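Local structure of beta-methylmalyl-CoA dehydratase (Chloroflexus aurantiacus, 4E3E) at residues N83-L88 and W145-K150; N9-F14 and I112-N117; V201-D206 and S293-K298. The protein catalyses the reversible dehydration of (2R,3S)-beta-methylmalyl-CoA to mesaconyl-CoA in the glyoxylate assimilation cycle of carbon dioxide fixation. All blocks are in the same frame, centred on the assembly; numbering follows the deposited sequence.

Interaction 1: N83-L88 and W145-K150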
loop_
_atom_site.group_PDB
_atom_site.type_symbol
_atom_site.label_atom_id
_atom_site.label_comp_id
_atom_site.label_asym_id
_atom_site.label_seq_id
_atom_site.Cartn_x
_atom_site.Cartn_y
_atom_site.Cartn_z
ATOM N N ASN A 83 23.752 4.282 12.949
ATOM C CA ASN A 83 25.079 3.671 12.919
ATOM C C ASN A 83 25.232 2.434 13.819
ATOM O O ASN A 83 26.338 2.102 14.251
ATOM C CB ASN A 83 26.130 4.728 13.260
ATOM C CG ASN A 83 26.035 5.930 12.355
ATOM O OD1 ASN A 83 26.228 5.804 11.148
ATOM N ND2 ASN A 83 25.682 7.095 12.919
ATOM N N ALA A 84 24.114 1.757 14.082
ATOM C CA ALA A 84 24.087 0.568 14.940
ATOM C C ALA A 84 24.396 -0.711 14.174
ATOM O O ALA A 84 24.051 -0.835 12.996
ATOM C CB ALA A 84 22.737 0.446 15.646
ATOM N N ILE A 85 25.051 -1.654 14.853
ATOM C CA ILE A 85 25.280 -3.011 14.331
ATOM C C ILE A 85 24.034 -3.873 14.582
ATOM O O ILE A 85 23.629 -4.641 13.718
ATOM C CB ILE A 85 26.512 -3.698 14.985
ATOM C CG1 ILE A 85 27.778 -2.831 14.869
ATOM C CG2 ILE A 85 26.754 -5.104 14.415
ATOM C CD1 ILE A 85 28.393 -2.777 13.487
ATOM N N ALA A 86 23.431 -3.735 15.765
ATOM C CA ALA A 86 22.264 -4.529 16.137
ATOM C C ALA A 86 21.509 -3.880 17.280
ATOM O O ALA A 86 22.088 -3.150 18.086
ATOM C CB ALA A 86 22.674 -5.946 16.529
ATOM N N ASN A 87 20.208 -4.142 17.337
ATOM C CA ASN A 87 19.447 -3.870 18.539
ATOM C C ASN A 87 19.647 -5.059 19.459
ATOM O O ASN A 87 19.577 -6.210 19.024
ATOM C CB ASN A 87 17.975 -3.703 18.241
ATOM C CG ASN A 87 17.227 -3.052 19.397
ATOM O OD1 ASN A 87 17.283 -1.832 19.575
ATOM N ND2 ASN A 87 16.538 -3.865 20.201
ATOM N N LEU A 88 19.910 -4.791 20.728
ATOM C CA LEU A 88 20.266 -5.874 21.639
ATOM C C LEU A 88 19.123 -6.347 22.542
ATOM O O LEU A 88 19.114 -7.497 22.965
ATOM C CB LEU A 88 21.532 -5.528 22.436
ATOM C CG LEU A 88 22.807 -5.371 21.595
ATOM C CD1 LEU A 88 23.942 -4.877 22.480
ATOM C CD2 LEU A 88 23.187 -6.679 20.900
ATOM N N TRP A 145 18.367 -1.139 23.909
ATOM C CA TRP A 145 19.801 -0.938 23.830
ATOM C C TRP A 145 20.329 -1.481 22.549
ATOM O O TRP A 145 19.824 -2.479 22.034
ATOM C CB TRP A 145 20.549 -1.431 25.080
ATOM C CG TRP A 145 20.342 -2.877 25.474
ATOM C CD1 TRP A 145 21.246 -3.922 25.340
ATOM C CD2 TRP A 145 19.163 -3.476 26.127
ATOM N NE1 TRP A 145 20.726 -5.096 25.832
ATOM C CE2 TRP A 145 19.483 -4.902 26.320
ATOM C CE3 TRP A 145 17.921 -2.996 26.552
ATOM C CZ2 TRP A 145 18.582 -5.788 26.900
ATOM C CZ3 TRP A 145 17.021 -3.899 27.139
ATOM C CH2 TRP A 145 17.345 -5.261 27.305
ATOM N N VAL A 146 21.315 -0.777 22.002
ATOM C CA VAL A 146 21.831 -1.012 20.653
ATOM C C VAL A 146 23.353 -1.022 20.672
ATOM O O VAL A 146 23.981 -0.294 21.446
ATOM C CB VAL A 146 21.354 0.067 19.639
ATOM C CG1 VAL A 146 19.885 -0.104 19.321
ATOM C CG2 VAL A 146 21.552 1.468 20.182
HETATM N N MSE A 147 23.941 -1.840 19.814
HETATM C CA MSE A 147 25.384 -1.853 19.654
HETATM C C MSE A 147 25.677 -0.901 18.533
HETATM O O MSE A 147 25.223 -1.110 17.406
HETATM C CB MSE A 147 25.819 -3.256 19.284
HETATM C CG MSE A 147 27.340 -3.233 19.226
HETATM SE SE MSE A 147 27.911 -5.057 18.827
HETATM C CE MSE A 147 27.892 -5.789 20.664
ATOM N N VAL A 148 26.418 0.163 18.838
ATOM C CA VAL A 148 26.694 1.228 17.866
ATOM C C VAL A 148 28.180 1.322 17.529
ATOM O O VAL A 148 29.041 1.206 18.414
ATOM C CB VAL A 148 26.192 2.603 18.370
ATOM C CG1 VAL A 148 26.351 3.681 17.298
ATOM C CG2 VAL A 148 24.741 2.504 18.804
ATOM N N ARG A 149 28.467 1.542 16.248
ATOM C CA ARG A 149 29.828 1.765 15.785
ATOM C C ARG A 149 30.448 3.006 16.410
ATOM O O ARG A 149 29.782 4.030 16.606
ATOM C CB ARG A 149 29.855 1.963 14.271
ATOM C CG ARG A 149 29.556 0.734 13.446
ATOM C CD ARG A 149 29.709 1.065 11.971
ATOM N NE ARG A 149 29.167 0.001 11.136
ATOM C CZ ARG A 149 27.924 -0.033 10.663
ATOM N NH1 ARG A 149 27.063 0.950 10.916
ATOM N NH2 ARG A 149 27.538 -1.054 9.922
ATOM N N LYS A 150 31.735 2.902 16.715
ATOM C CA LYS A 150 32.535 4.075 16.986
ATOM C C LYS A 150 33.026 4.587 15.643
ATOM O O LYS A 150 33.412 3.797 14.780
ATOM C CB LYS A 150 33.718 3.730 17.884
ATOM C CG LYS A 150 33.358 3.580 19.350
ATOM C CD LYS A 150 34.562 3.202 20.201
ATOM C CE LYS A 150 35.529 4.366 20.385
ATOM N NZ LYS A 150 36.637 4.023 21.322
#

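Interaction 2: N9-F14 and I112-N117. With SO4 (sulfate ion), chain C.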
loop_
_atom_site.group_PDB
_atom_site.type_symbol
_atom_site.label_atom_id
_atom_site.label_comp_id
_atom_site.label_asym_id
_atom_site.label_seq_id
_atom_site.Cartn_x
_atom_site.Cartn_y
_atom_site.Cartn_z
ATOM N N ASN A 9 24.356 9.701 15.175
ATOM C CA ASN A 9 25.343 9.647 16.236
ATOM C C ASN A 9 26.145 8.373 16.129
ATOM O O ASN A 9 25.596 7.329 15.781
ATOM C CB ASN A 9 24.657 9.692 17.593
ATOM C CG ASN A 9 24.069 11.049 17.895
ATOM O OD1 ASN A 9 24.799 12.025 18.060
ATOM N ND2 ASN A 9 22.745 11.118 17.968
ATOM N N PHE A 10 27.441 8.462 16.416
ATOM C CA PHE A 10 28.266 7.273 16.619
ATOM C C PHE A 10 28.426 7.088 18.123
ATOM O O PHE A 10 28.023 7.968 18.888
ATOM C CB PHE A 10 29.622 7.425 15.918
ATOM C CG PHE A 10 29.541 7.282 14.426
ATOM C CD1 PHE A 10 29.147 8.359 13.626
ATOM C CD2 PHE A 10 29.849 6.071 13.816
ATOM C CE1 PHE A 10 29.063 8.225 12.248
ATOM C CE2 PHE A 10 29.768 5.934 12.438
ATOM C CZ PHE A 10 29.373 7.008 11.653
ATOM N N PHE A 11 28.999 5.961 18.557
ATOM C CA PHE A 11 29.009 5.644 19.992
ATOM C C PHE A 11 29.586 6.757 20.868
ATOM O O PHE A 11 28.971 7.131 21.876
ATOM C CB PHE A 11 29.696 4.304 20.299
ATOM C CG PHE A 11 29.754 3.981 21.774
ATOM C CD1 PHE A 11 28.593 3.640 22.475
ATOM C CD2 PHE A 11 30.960 4.041 22.468
ATOM C CE1 PHE A 11 28.636 3.351 23.832
ATOM C CE2 PHE A 11 31.010 3.753 23.824
ATOM C CZ PHE A 11 29.846 3.407 24.506
ATOM N N GLU A 12 30.744 7.292 20.471
ATOM C CA GLU A 12 31.444 8.320 21.254
ATOM C C GLU A 12 30.687 9.653 21.304
ATOM O O GLU A 12 31.002 10.530 22.115
ATOM C CB GLU A 12 32.889 8.518 20.754
ATOM C CG GLU A 12 33.032 9.056 19.331
ATOM C CD GLU A 12 33.184 7.964 18.279
ATOM O OE1 GLU A 12 32.315 7.063 18.201
ATOM O OE2 GLU A 12 34.173 8.020 17.514
ATOM N N ASP A 13 29.685 9.788 20.441
ATOM C CA ASP A 13 28.884 11.003 20.367
ATOM C C ASP A 13 27.838 11.102 21.469
ATOM O O ASP A 13 27.347 12.194 21.756
ATOM C CB ASP A 13 28.217 11.130 18.995
ATOM C CG ASP A 13 29.225 11.211 17.863
ATOM O OD1 ASP A 13 30.327 11.773 18.066
ATOM O OD2 ASP A 13 28.917 10.711 16.765
ATOM N N PHE A 14 27.501 9.969 22.082
ATOM C CA PHE A 14 26.459 9.930 23.101
ATOM C C PHE A 14 26.945 10.410 24.464
ATOM O O PHE A 14 28.085 10.160 24.851
ATOM C CB PHE A 14 25.863 8.525 23.216
ATOM C CG PHE A 14 25.045 8.110 22.021
ATOM C CD1 PHE A 14 23.793 8.691 21.774
ATOM C CD2 PHE A 14 25.516 7.130 21.145
ATOM C CE1 PHE A 14 23.036 8.306 20.668
ATOM C CE2 PHE A 14 24.766 6.742 20.043
ATOM C CZ PHE A 14 23.523 7.326 19.803
ATOM N N ILE A 112 20.406 6.582 28.979
ATOM C CA ILE A 112 20.400 6.138 30.373
ATOM C C ILE A 112 21.500 5.120 30.643
ATOM O O ILE A 112 21.622 4.614 31.755
ATOM C CB ILE A 112 19.032 5.539 30.789
ATOM C CG1 ILE A 112 18.696 4.281 29.958
ATOM C CG2 ILE A 112 17.941 6.604 30.723
ATOM C CD1 ILE A 112 17.558 3.444 30.521
ATOM N N GLY A 113 22.294 4.815 29.621
ATOM C CA GLY A 113 23.383 3.866 29.780
ATOM C C GLY A 113 24.364 3.878 28.630
ATOM O O GLY A 113 23.975 4.095 27.481
ATOM N N LEU A 114 25.636 3.654 28.957
ATOM C CA LEU A 114 26.709 3.519 27.980
ATOM C C LEU A 114 27.715 2.473 28.446
ATOM O O LEU A 114 28.070 2.432 29.628
ATOM C CB LEU A 114 27.446 4.853 27.783
ATOM C CG LEU A 114 26.749 6.051 27.132
ATOM C CD1 LEU A 114 27.623 7.303 27.214
ATOM C CD2 LEU A 114 26.379 5.728 25.690
ATOM N N ARG A 115 28.169 1.632 27.521
ATOM C CA ARG A 115 29.274 0.713 27.788
ATOM C C ARG A 115 30.041 0.388 26.510
ATOM O O ARG A 115 29.535 -0.321 25.631
ATOM C CB ARG A 115 28.814 -0.592 28.471
ATOM C CG ARG A 115 29.989 -1.511 28.830
ATOM C CD ARG A 115 29.565 -2.880 29.352
ATOM N NE ARG A 115 28.955 -3.727 28.323
ATOM C CZ ARG A 115 29.607 -4.630 27.587
ATOM N NH1 ARG A 115 30.914 -4.819 27.741
ATOM N NH2 ARG A 115 28.943 -5.350 26.686
ATOM N N GLN A 116 31.266 0.903 26.421
ATOM C CA GLN A 116 32.136 0.591 25.298
ATOM C C GLN A 116 32.430 -0.899 25.318
ATOM O O GLN A 116 32.680 -1.459 26.376
ATOM C CB GLN A 116 33.439 1.392 25.365
ATOM C CG GLN A 116 34.413 1.024 24.257
ATOM C CD GLN A 116 35.527 2.031 24.098
ATOM O OE1 GLN A 116 35.293 3.175 23.699
ATOM N NE2 GLN A 116 36.747 1.612 24.403
ATOM N N ASN A 117 32.376 -1.538 24.152
ATOM C CA ASN A 117 32.707 -2.953 24.053
ATOM C C ASN A 117 34.192 -3.222 24.256
ATOM O O ASN A 117 35.028 -2.323 24.086
ATOM C CB ASN A 117 32.177 -3.560 22.745
ATOM C CG ASN A 117 30.696 -3.839 22.807
ATOM O OD1 ASN A 117 30.225 -4.567 23.694
ATOM N ND2 ASN A 117 29.931 -3.259 21.871
HETATM S S SO4 C . 31.631 -7.797 25.463
HETATM O O1 SO4 C . 32.549 -8.320 24.426
HETATM O O2 SO4 C . 31.848 -8.498 26.744
HETATM O O3 SO4 C . 31.910 -6.352 25.644
HETATM O O4 SO4 C . 30.225 -8.017 25.035
#

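Interaction 3: V201-D206 and S293-K298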
loop_
_atom_site.group_PDB
_atom_site.type_symbol
_atom_site.label_atom_id
_atom_site.label_comp_id
_atom_site.label_asym_id
_atom_site.label_seq_id
_atom_site.Cartn_x
_atom_site.Cartn_y
_atom_site.Cartn_z
ATOM N N VAL A 201 -1.251 -22.149 31.766
ATOM C CA VAL A 201 0.119 -21.652 31.934
ATOM C C VAL A 201 1.083 -22.782 31.572
ATOM O O VAL A 201 0.913 -23.913 32.026
ATOM C CB VAL A 201 0.357 -21.165 33.377
ATOM C CG1 VAL A 201 1.824 -20.814 33.590
ATOM C CG2 VAL A 201 -0.544 -19.962 33.697
ATOM N N GLY A 202 2.031 -22.486 30.722
ATOM C CA GLY A 202 2.958 -23.461 30.212
ATOM C C GLY A 202 2.564 -24.132 28.921
ATOM O O GLY A 202 3.364 -24.763 28.309
ATOM N N GLU A 203 1.347 -23.929 28.482
ATOM C CA GLU A 203 0.921 -24.512 27.245
ATOM C C GLU A 203 1.594 -23.860 26.063
ATOM O O GLU A 203 1.894 -22.698 26.087
ATOM C CB GLU A 203 -0.587 -24.515 27.121
ATOM C CG GLU A 203 -1.173 -23.515 26.189
ATOM C CD GLU A 203 -2.663 -23.655 26.068
ATOM O OE1 GLU A 203 -3.378 -22.964 26.765
ATOM O OE2 GLU A 203 -3.111 -24.448 25.262
ATOM N N LYS A 204 1.841 -24.655 25.045
ATOM C CA LYS A 204 2.466 -24.196 23.829
ATOM C C LYS A 204 1.506 -24.302 22.677
ATOM O O LYS A 204 0.770 -25.243 22.581
ATOM C CB LYS A 204 3.729 -24.968 23.530
ATOM C CG LYS A 204 4.747 -24.868 24.624
ATOM C CD LYS A 204 6.096 -25.298 24.146
ATOM C CE LYS A 204 6.826 -26.001 25.252
ATOM N NZ LYS A 204 8.218 -25.529 25.269
ATOM N N ILE A 205 1.514 -23.290 21.829
ATOM C CA ILE A 205 0.561 -23.162 20.726
ATOM C C ILE A 205 1.274 -23.001 19.383
ATOM O O ILE A 205 1.991 -22.016 19.167
ATOM C CB ILE A 205 -0.348 -21.942 20.943
ATOM C CG1 ILE A 205 -1.013 -22.024 22.324
ATOM C CG2 ILE A 205 -1.388 -21.840 19.833
ATOM C CD1 ILE A 205 -1.674 -20.731 22.754
ATOM N N ASP A 206 1.070 -23.961 18.487
ATOM C CA ASP A 206 1.628 -23.910 17.137
ATOM C C ASP A 206 0.668 -23.101 16.271
ATOM O O ASP A 206 -0.470 -23.518 16.076
ATOM C CB ASP A 206 1.773 -25.341 16.609
ATOM C CG ASP A 206 2.428 -25.419 15.237
ATOM O OD1 ASP A 206 2.603 -24.390 14.562
ATOM O OD2 ASP A 206 2.770 -26.547 14.826
ATOM N N SER A 293 3.728 -19.955 20.249
ATOM C CA SER A 293 3.684 -19.206 21.505
ATOM C C SER A 293 3.607 -20.099 22.728
ATOM O O SER A 293 3.092 -21.218 22.664
ATOM C CB SER A 293 2.525 -18.204 21.520
ATOM O OG SER A 293 2.685 -17.270 20.460
ATOM N N GLU A 294 4.124 -19.590 23.842
ATOM C CA GLU A 294 3.963 -20.248 25.136
ATOM C C GLU A 294 3.252 -19.283 26.072
ATOM O O GLU A 294 3.549 -18.080 26.048
ATOM C CB GLU A 294 5.324 -20.617 25.710
ATOM C CG GLU A 294 5.258 -21.218 27.105
ATOM C CD GLU A 294 6.615 -21.650 27.611
ATOM O OE1 GLU A 294 7.597 -21.527 26.862
ATOM O OE2 GLU A 294 6.689 -22.113 28.763
ATOM N N ILE A 295 2.314 -19.791 26.878
ATOM C CA ILE A 295 1.750 -18.973 27.943
ATOM C C ILE A 295 2.731 -19.044 29.120
ATOM O O ILE A 295 2.778 -20.062 29.837
ATOM C CB ILE A 295 0.331 -19.427 28.379
ATOM C CG1 ILE A 295 -0.628 -19.565 27.176
ATOM C CG2 ILE A 295 -0.217 -18.493 29.471
ATOM C CD1 ILE A 295 -0.817 -18.304 26.336
ATOM N N LEU A 296 3.532 -17.986 29.295
ATOM C CA LEU A 296 4.511 -17.907 30.395
ATOM C C LEU A 296 3.835 -17.736 31.746
ATOM O O LEU A 296 4.291 -18.281 32.754
ATOM C CB LEU A 296 5.482 -16.752 30.180
ATOM C CG LEU A 296 6.361 -16.852 28.934
ATOM C CD1 LEU A 296 7.234 -15.610 28.805
ATOM C CD2 LEU A 296 7.188 -18.134 28.953
ATOM N N ALA A 297 2.736 -16.982 31.761
ATOM C CA ALA A 297 2.074 -16.623 33.010
ATOM C C ALA A 297 0.689 -16.104 32.740
ATOM O O ALA A 297 0.394 -15.605 31.633
ATOM C CB ALA A 297 2.878 -15.562 33.756
ATOM N N LYS A 298 -0.154 -16.209 33.764
ATOM C CA LYS A 298 -1.499 -15.666 33.734
ATOM C C LYS A 298 -1.671 -14.811 34.981
ATOM O O LYS A 298 -1.363 -15.261 36.093
ATOM C CB LYS A 298 -2.526 -16.805 33.705
ATOM C CG LYS A 298 -3.975 -16.347 33.780
ATOM C CD LYS A 298 -4.965 -17.508 33.928
ATOM C CE LYS A 298 -5.010 -18.400 32.700
ATOM N NZ LYS A 298 -6.013 -19.496 32.856
#

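Interaction 1: N83-L88 and W145-K150
Leu88 lies across the indole of Trp145, the two side chains crossing at about a right angle. Its CB comes to 3.3 Å from Trp145 CD1, and its carbonyl carbon sits over one face of the ring, offset toward the rim. The indole reaches this place because Trp145 CG is set between its own backbone N and carbonyl carbon (chi1 56°). Tyr126 stacks on the same indole. At the far end of the ladder Ile85 and Arg149 form a comparable crossing: Ile85 CD1 rests over a face of the guanidinium and 3.7 Å from Arg149 CG, the Arg149 chain being extended from CG to NE.

Between these ends the backbones pair as antiparallel neighbours in the sheet of the hotdog fold, strand 84-95 against strand 138-149. Asn83 O accepts Arg149 N, Ala86 O accepts Met147 N at 2.9 Å, and Leu88 N reaches Trp145 O at 2.7 Å. Met147 O takes Ile85 N at 2.6 Å. Because Ile85 and Ala86 both face Met147, the strand carries a classic beta bulge, which shifts the register by one residue just where the chain turns a corner. Residues 85 to 88 belong, by similarity, to the substrate-binding residues.

Ala84 and Asn87 share one face of the sheet with Val146 and Val148. There Ala84 CB nestles between the valines, 4.2 Å from Val146 CB, and Asn87 OD1 is pressed to 3.1 Å from Val146 CG1, a tight fit for an oxygen that also accepts a hydrogen bond from Arg144. Ala86 and Met147, a selenomethionine, lie on the reverse face; Leu88 CD1 approaches Met147 CB at 4.0 Å.

Interaction 2: N9-F14 and I112-N117
Phe11 pushes its ring against the strand 112-116, and the outer carbons do the touching. Phe11 CZ lies 3.5 Å from Gln116 N. Beside it, Phe11 CE2 is 3.7 Å from Gln116 CB. On the other flank Phe11 CE1 meets Leu114 CD2 at 3.8 Å. With CG opposite its backbone N (chi1 178°), the ring extends far enough to span all three residues from Leu114 to Gln116. Leu114 CD2 is shared, for Phe14 CB also packs on it at 3.8 Å, while Leu114 CD1 touches the carbonyl O of Phe14. A leucine in place of Phe11 would probably lose the reach to Gln116 and open a gap beside Leu114.

The contact thus joins the N-terminal lead-in to the hotdog sheet, closing a short 3-10 turn at residues 11-13 over strand 104-116, the neighbour of strand 19-27, outermost in this chain's sheet. That turn is held from within: Phe10 N donates to Asp13 OD2 at 2.7 Å, and this oxygen also forms a salt bridge with Arg151.

Farther out, Gln116 OE1 accepts from Lys150 NZ, which helps hold its amide in place. The CB of Arg115 is directed away from residues 9-14, and its guanidinium meets a sulfate ion edge-on: Arg115 NH1 donates to O3 of the sulfate at 2.8 Å, with weak bonds from NH2 to O3 and O4. Lys118 binds the same ion, probably a crystallisation component.

Interaction 3: V201-D206 and S293-K298
Gly202 N lies in the plane of the Ile295 carbonyl, 2.7 Å from Ile295 O, and Ser293 N likewise meets the Ile205 carbonyl in its plane. On the carboxylate of Glu294, OE1 is 4.4 Å from Lys204 NZ, too far for a salt bridge. Glu203 runs side by side with Ile295, Glu203 CG 4.1 Å from Ile295 CG1, and its carboxylate continues to Lys4 of the second subunit, a salt bridge across the dimer, while OE1 accepts from Glu200 N.

In this protein of the HotDog clan, strand 204-212 is the outermost strand of the chain's antiparallel sheet on this side, paired with strand 288-300. Ile205 N reaches Ser293 O at 2.7 Å, and Ile295 N bonds to Glu203 O at 3.0 Å. Before the strand, Gly202 takes a backbone turn (phi 92°) in which a CB would jam against the carbonyl O of Val201.

Val201 drapes over the partner strand: its CG1 is 3.6 Å from Leu296 O. The Val201 side chain crosses that of Lys298 at a slant, Val201 CG2 lying 3.7 Å from Lys298 CB. The lysine chain bends at chi3, and NZ donates to Tyr199 O; Lys298 also makes a cation-pi contact with Trp196. Ser293 OG is hydrogen-bonded to His207 NE2 and Thr314 OG1.

Overall arrangement
Interactions 1 and 2 form one neighbourhood, their centres 9 Å apart, with Phe11 N 2.9 Å from Arg149 O and Lys150 NZ 2.9 Å from Gln116 OE1, both probable hydrogen bonds. Their segments alternate along the chain, so the N-terminal turn and three strands are knitted together. The sulfate held by Arg115 lies about 5 Å from the Met147 side chain, and the side chain of Arg115 is about 7 Å from the side chain of Leu88, a substrate-binding residue by similarity. Interaction 3 is remote: its centre is 31 Å from that of interaction 1 and 37 Å from that of interaction 2, at the far side of the same sheet, where the second subunit reaches it.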